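Local coordinates for oxidoreductase, short-chain dehydrogenase/reductase family (Aeromonas hydrophila subsp. hydrophila, PDB 3L6E), which probably acts as a nucleotide-dependent oxidoreductase of the short-chain dehydrogenase/reductase family, perhaps reducing 3-dehydrosphinganine in sphingolipid metabolism, at residues 76-88 against 122-135. Sequence-based numbering, arbitrary orientation.
Sequences GLPELVLHCAGTG and LIGERGGVLANVLS. Unlike the reference sequence in segment 76-88: Thr87 (reference Val). Unlike the reference sequence in segment 122-135: Glu125 (reference Asp), Arg126 (reference Lys).
With its CG trans to the main-chain N (chi1 -174°), the His83 ring lies beside Asn132, whose own chi1 of -90° swings the amide back toward it. ND1 meets Asn132 OD1 at the ring edge, 3.1 Å away, in a weak, bent hydrogen bond, ring and amide planes turned 66° apart. NE2 makes a second weak bond to Ser111 OG of helix 98-123, so a histidine with two ring nitrogens suits this buried place between sheet and helix. Beneath these side chains, strand 80-84, the middle one of the seven-stranded Rossmann-type sheet, runs parallel to its neighbour 128-133, joined to it by a crossover through helix 98-123. Five backbone bonds stitch them, from Val129 N to Glu79 O through to Val133 N to His83 O (2.7 Å). On the face bearing Leu80, Leu82 and Cys84, Leu80 CD1 rests on Val129 CG1 (3.6 Å) and on the small Ala131 CB, while Leu82 CD2 reaches Ala131 CB at 3.8 Å. Gly128 suits the strand's start: at its backbone angles a CB would press on the carbonyl O of Gly127 and also run into Glu79 O. Before the strands begin, the extended Arg126 chain combines aliphatic packing, CD against Leu77 CD1 (3.6 Å), with Leu77 CB over one guanidinium face, offset toward the rim, and a weak NH1 bond to Pro78 O (3.3 Å). Ile123 CG2 packs on the same carbonyl. Backbone bonds and apolar packing thus fix the register, whereas the weak His83–Asn132 bond probably orients its buried partners less firmly.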
# COMPACT_ATOMS: atom_id res chain seq x y z
N GLY A 76 -19.45 4.57 -20.99
CA GLY A 76 -18.42 4.01 -21.87
C GLY A 76 -17.56 3.02 -21.09
O GLY A 76 -17.83 2.74 -19.90
N LEU A 77 -16.54 2.49 -21.75
CA LEU A 77 -15.66 1.51 -21.12
C LEU A 77 -14.99 2.14 -19.91
O LEU A 77 -14.62 3.32 -19.96
CB LEU A 77 -14.59 1.00 -22.11
CG LEU A 77 -15.08 0.28 -23.37
CD1 LEU A 77 -13.89 -0.17 -24.22
CD2 LEU A 77 -15.98 -0.91 -23.05
N PRO A 78 -14.85 1.36 -18.81
CA PRO A 78 -14.25 1.88 -17.59
C PRO A 78 -12.73 1.83 -17.58
O PRO A 78 -12.14 0.93 -18.17
CB PRO A 78 -14.80 0.95 -16.50
CG PRO A 78 -15.11 -0.33 -17.18
CD PRO A 78 -15.42 0.00 -18.63
N GLU A 79 -12.12 2.80 -16.91
CA GLU A 79 -10.70 2.76 -16.57
C GLU A 79 -10.44 1.93 -15.29
O GLU A 79 -9.37 1.31 -15.14
CB GLU A 79 -10.15 4.17 -16.35
CG GLU A 79 -10.43 5.15 -17.49
CD GLU A 79 -9.94 6.55 -17.18
OE1 GLU A 79 -9.60 7.30 -18.14
OE2 GLU A 79 -9.89 6.91 -15.98
N LEU A 80 -11.39 1.94 -14.37
CA LEU A 80 -11.20 1.24 -13.10
C LEU A 80 -12.47 0.52 -12.69
O LEU A 80 -13.56 1.09 -12.71
CB LEU A 80 -10.74 2.20 -11.99
CG LEU A 80 -10.80 1.78 -10.51
CD1 LEU A 80 -9.88 0.61 -10.22
CD2 LEU A 80 -10.49 2.95 -9.55
N VAL A 81 -12.30 -0.77 -12.38
CA VAL A 81 -13.35 -1.55 -11.76
C VAL A 81 -12.92 -1.80 -10.32
O VAL A 81 -11.90 -2.44 -10.04
CB VAL A 81 -13.68 -2.86 -12.51
CG1 VAL A 81 -14.78 -3.64 -11.77
CG2 VAL A 81 -14.20 -2.53 -13.91
N LEU A 82 -13.69 -1.22 -9.41
CA LEU A 82 -13.42 -1.29 -8.00
C LEU A 82 -14.41 -2.26 -7.42
O LEU A 82 -15.60 -1.96 -7.31
CB LEU A 82 -13.59 0.08 -7.36
CG LEU A 82 -12.44 0.59 -6.50
CD1 LEU A 82 -12.85 1.85 -5.76
CD2 LEU A 82 -12.00 -0.47 -5.52
N HIS A 83 -13.93 -3.45 -7.09
CA HIS A 83 -14.83 -4.46 -6.56
C HIS A 83 -14.78 -4.48 -5.04
O HIS A 83 -13.74 -4.76 -4.44
CB HIS A 83 -14.54 -5.84 -7.14
CG HIS A 83 -15.55 -6.87 -6.72
ND1 HIS A 83 -15.24 -7.91 -5.88
CD2 HIS A 83 -16.87 -6.98 -6.99
CE1 HIS A 83 -16.32 -8.63 -5.66
NE2 HIS A 83 -17.32 -8.09 -6.32
N CYS A 84 -15.91 -4.14 -4.44
CA CYS A 84 -16.07 -4.19 -3.00
C CYS A 84 -16.92 -5.38 -2.62
O CYS A 84 -18.13 -5.25 -2.49
CB CYS A 84 -16.73 -2.91 -2.49
SG CYS A 84 -15.71 -1.48 -2.72
N ALA A 85 -16.29 -6.54 -2.46
CA ALA A 85 -17.03 -7.75 -2.08
C ALA A 85 -17.73 -7.57 -0.73
O ALA A 85 -18.73 -8.23 -0.46
CB ALA A 85 -16.12 -8.97 -2.06
N GLY A 86 -17.22 -6.64 0.08
CA GLY A 86 -17.81 -6.36 1.40
C GLY A 86 -17.44 -7.48 2.35
O GLY A 86 -16.28 -7.88 2.41
N THR A 87 -18.43 -8.01 3.06
CA THR A 87 -18.23 -9.16 3.97
C THR A 87 -19.55 -9.87 4.34
O THR A 87 -20.22 -10.42 3.47
CB THR A 87 -17.41 -8.77 5.25
OG1 THR A 87 -17.39 -7.34 5.41
CG2 THR A 87 -15.98 -9.29 5.14
N GLY A 88 -19.90 -9.86 5.63
CA GLY A 88 -21.12 -10.52 6.11
C GLY A 88 -21.43 -10.22 7.56
O GLY A 88 -21.78 -11.11 8.34
N LEU A 122 -14.20 -7.17 -20.89
CA LEU A 122 -14.44 -5.77 -21.29
C LEU A 122 -13.18 -4.97 -21.60
O LEU A 122 -13.11 -4.28 -22.62
CB LEU A 122 -15.24 -5.04 -20.22
CG LEU A 122 -16.76 -5.02 -20.41
CD1 LEU A 122 -17.40 -4.39 -19.18
CD2 LEU A 122 -17.16 -4.28 -21.70
N ILE A 123 -12.19 -5.04 -20.71
CA ILE A 123 -11.02 -4.18 -20.81
C ILE A 123 -9.67 -4.92 -20.74
O ILE A 123 -8.63 -4.31 -20.54
CB ILE A 123 -11.08 -2.97 -19.82
CG1 ILE A 123 -11.19 -3.45 -18.35
CG2 ILE A 123 -12.25 -2.06 -20.15
CD1 ILE A 123 -10.89 -2.32 -17.30
N GLY A 124 -9.70 -6.23 -20.95
CA GLY A 124 -8.47 -7.03 -20.95
C GLY A 124 -7.49 -6.63 -22.05
O GLY A 124 -6.28 -6.63 -21.84
N GLU A 125 -8.00 -6.25 -23.21
CA GLU A 125 -7.12 -5.84 -24.30
C GLU A 125 -6.79 -4.35 -24.28
O GLU A 125 -5.67 -3.95 -24.58
CB GLU A 125 -7.68 -6.26 -25.66
CG GLU A 125 -7.78 -7.77 -25.79
CD GLU A 125 -7.51 -8.26 -27.19
OE1 GLU A 125 -6.48 -7.85 -27.78
OE2 GLU A 125 -8.31 -9.08 -27.70
N ARG A 126 -7.76 -3.53 -23.89
CA ARG A 126 -7.60 -2.09 -23.86
C ARG A 126 -6.71 -1.63 -22.69
O ARG A 126 -5.99 -0.64 -22.79
CB ARG A 126 -8.96 -1.43 -23.79
CG ARG A 126 -8.94 0.07 -23.91
CD ARG A 126 -10.34 0.61 -23.90
NE ARG A 126 -10.37 1.96 -23.38
CZ ARG A 126 -10.59 2.27 -22.11
NH1 ARG A 126 -10.81 1.30 -21.22
NH2 ARG A 126 -10.59 3.53 -21.72
N GLY A 127 -6.76 -2.37 -21.59
CA GLY A 127 -5.99 -2.00 -20.41
C GLY A 127 -6.85 -1.28 -19.41
O GLY A 127 -8.01 -0.99 -19.70
N GLY A 128 -6.28 -0.98 -18.25
CA GLY A 128 -7.01 -0.40 -17.13
C GLY A 128 -6.75 -1.13 -15.83
O GLY A 128 -5.79 -1.90 -15.73
N VAL A 129 -7.60 -0.89 -14.83
CA VAL A 129 -7.38 -1.39 -13.47
C VAL A 129 -8.57 -2.19 -12.91
O VAL A 129 -9.72 -1.75 -12.98
CB VAL A 129 -6.94 -0.24 -12.52
CG1 VAL A 129 -6.67 -0.72 -11.10
CG2 VAL A 129 -5.67 0.45 -13.06
N LEU A 130 -8.27 -3.39 -12.39
CA LEU A 130 -9.21 -4.20 -11.62
C LEU A 130 -8.76 -4.22 -10.18
O LEU A 130 -7.78 -4.88 -9.81
CB LEU A 130 -9.32 -5.65 -12.13
CG LEU A 130 -10.12 -6.61 -11.22
CD1 LEU A 130 -11.58 -6.22 -11.14
CD2 LEU A 130 -9.98 -8.09 -11.65
N ALA A 131 -9.50 -3.48 -9.36
CA ALA A 131 -9.12 -3.32 -7.97
C ALA A 131 -10.13 -4.06 -7.15
O ALA A 131 -11.32 -3.88 -7.33
CB ALA A 131 -9.06 -1.86 -7.58
N ASN A 132 -9.63 -4.92 -6.27
CA ASN A 132 -10.48 -5.71 -5.40
C ASN A 132 -10.26 -5.35 -3.94
O ASN A 132 -9.11 -5.21 -3.50
CB ASN A 132 -10.22 -7.19 -5.61
CG ASN A 132 -11.09 -7.78 -6.68
OD1 ASN A 132 -12.23 -8.14 -6.44
ND2 ASN A 132 -10.54 -7.90 -7.86
N VAL A 133 -11.36 -5.20 -3.22
CA VAL A 133 -11.33 -4.93 -1.79
C VAL A 133 -11.59 -6.23 -1.03
O VAL A 133 -12.66 -6.83 -1.16
CB VAL A 133 -12.36 -3.86 -1.36
CG1 VAL A 133 -12.23 -3.55 0.15
CG2 VAL A 133 -12.15 -2.59 -2.13
N LEU A 134 -10.59 -6.69 -0.30
CA LEU A 134 -10.74 -7.83 0.58
C LEU A 134 -10.85 -7.31 2.04
O LEU A 134 -9.92 -7.42 2.83
CB LEU A 134 -9.59 -8.83 0.36
CG LEU A 134 -9.45 -9.50 -1.02
CD1 LEU A 134 -8.94 -8.55 -2.12
CD2 LEU A 134 -8.51 -10.68 -0.93
N SER A 135 -11.99 -6.70 2.36
CA SER A 135 -12.14 -5.99 3.64
C SER A 135 -12.29 -6.94 4.84
O SER A 135 -12.71 -8.10 4.68
CB SER A 135 -13.29 -4.99 3.59
OG SER A 135 -14.52 -5.63 3.27